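Local coordinates for protein cytosol aminopeptidase (Staphylococcus aureus subsp. aureus, PDB 3KZW) that probably removes N-terminal amino acids from peptides as a metal-dependent leucyl aminopeptidase of the cytosol aminopeptidase family, at residues A[442-445]-A[451-454]. Numbering follows the deposited sequence.
Sequences ASIK and DLVN
I444 and V453 are joined by one backbone hydrogen bond: the amide N of V453 donates its N-H to O of I444 over 2.9 Å. The bond is nearly straight, 165° at the hydrogen, though the donor is tilted 27° from the carbonyl plane. The same oxygen receives a CH...O contact from CA of L452 at 3.3 Å, and on the other segment K445 N bonds back to A442 O, 3.1 Å away, closing a turn. Strand 452-453 is, within this chain, an outer strand of a small three-stranded sheet in the catalytic domain, running parallel to strand 358-360, with which L452 and N454 share backbone hydrogen bonds; residues 442-445 thus meet it from the side away from that neighbour, the two joined by a five-residue loop.

The side chains of I444 and L452 run alongside each other in the same direction, I444 CD1 3.9 Å from L452 CD2. A chi1 of 59° places CG1 of I444 between its own N and carbonyl carbon, and CG1 and CD1 run past the leucine's CD2 methyl. K445 CG also lies 3.9 Å from L452 CD2. Across the I444 carbonyl oxygen from that methyl, V453 CG1 sits 3.8 Å from both S443 O and I444 O, and F464 of helix 461-470 packs on V453, I444 and S443. At the start of 451-454, D451 OD2 is hydrogen-bonded to OG of S167 of the second subunit.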
loop_
_atom_site.group_PDB
_atom_site.type_symbol
_atom_site.label_atom_id
_atom_site.label_comp_id
_atom_site.label_asym_id
_atom_site.label_seq_id
_atom_site.Cartn_x
_atom_site.Cartn_y
_atom_site.Cartn_z
ATOM N N ALA A 442 5.342 -8.432 30.919
ATOM C CA ALA A 442 5.879 -9.693 30.421
ATOM C C ALA A 442 6.404 -9.584 28.991
ATOM O O ALA A 442 7.438 -10.168 28.666
ATOM C CB ALA A 442 4.832 -10.789 30.515
ATOM N N SER A 443 5.698 -8.837 28.144
ATOM C CA SER A 443 6.007 -8.806 26.714
ATOM C C SER A 443 7.267 -8.021 26.351
ATOM O O SER A 443 7.831 -8.223 25.271
ATOM C CB SER A 443 4.805 -8.325 25.894
ATOM O OG SER A 443 4.515 -6.968 26.162
ATOM N N ILE A 444 7.718 -7.141 27.246
ATOM C CA ILE A 444 8.984 -6.423 27.035
ATOM C C ILE A 444 10.179 -7.364 27.183
ATOM O O ILE A 444 11.302 -7.022 26.814
ATOM C CB ILE A 444 9.154 -5.181 27.962
ATOM C CG1 ILE A 444 9.108 -5.578 29.444
ATOM C CG2 ILE A 444 8.115 -4.107 27.626
ATOM C CD1 ILE A 444 9.671 -4.529 30.383
ATOM N N LYS A 445 9.917 -8.555 27.711
ATOM C CA LYS A 445 10.947 -9.568 27.919
ATOM C C LYS A 445 10.910 -10.664 26.847
ATOM O O LYS A 445 11.690 -11.618 26.904
ATOM C CB LYS A 445 10.805 -10.187 29.314
ATOM C CG LYS A 445 10.996 -9.193 30.465
ATOM C CD LYS A 445 10.569 -9.775 31.814
ATOM C CE LYS A 445 11.624 -10.711 32.391
ATOM N NZ LYS A 445 11.229 -11.245 33.727
ATOM N N ASP A 451 17.794 -9.804 27.214
ATOM C CA ASP A 451 16.936 -9.646 28.391
ATOM C C ASP A 451 15.638 -8.940 28.027
ATOM O O ASP A 451 14.570 -9.301 28.525
ATOM C CB ASP A 451 17.655 -8.850 29.488
ATOM C CG ASP A 451 18.871 -9.572 30.043
ATOM O OD1 ASP A 451 18.793 -10.793 30.280
ATOM O OD2 ASP A 451 19.908 -8.913 30.262
ATOM N N LEU A 452 15.742 -7.930 27.163
ATOM C CA LEU A 452 14.595 -7.118 26.761
ATOM C C LEU A 452 14.520 -6.921 25.247
ATOM O O LEU A 452 15.522 -7.049 24.539
ATOM C CB LEU A 452 14.626 -5.753 27.462
ATOM C CG LEU A 452 14.572 -5.704 28.993
ATOM C CD1 LEU A 452 15.029 -4.348 29.497
ATOM C CD2 LEU A 452 13.187 -6.047 29.527
ATOM N N VAL A 453 13.316 -6.620 24.767
ATOM C CA VAL A 453 13.081 -6.276 23.367
ATOM C C VAL A 453 12.368 -4.918 23.314
ATOM O O VAL A 453 11.569 -4.602 24.202
ATOM C CB VAL A 453 12.295 -7.399 22.619
ATOM C CG1 VAL A 453 10.838 -7.486 23.086
ATOM C CG2 VAL A 453 12.373 -7.211 21.113
ATOM N N ASN A 454 12.669 -4.113 22.296
ATOM C CA ASN A 454 12.158 -2.741 22.243
ATOM C C ASN A 454 10.870 -2.561 21.434
ATOM O O ASN A 454 10.341 -1.451 21.338
ATOM C CB ASN A 454 13.248 -1.763 21.765
ATOM C CG ASN A 454 13.352 -1.677 20.248
ATOM O OD1 ASN A 454 13.290 -2.686 19.542
ATOM N ND2 ASN A 454 13.523 -0.461 19.741
#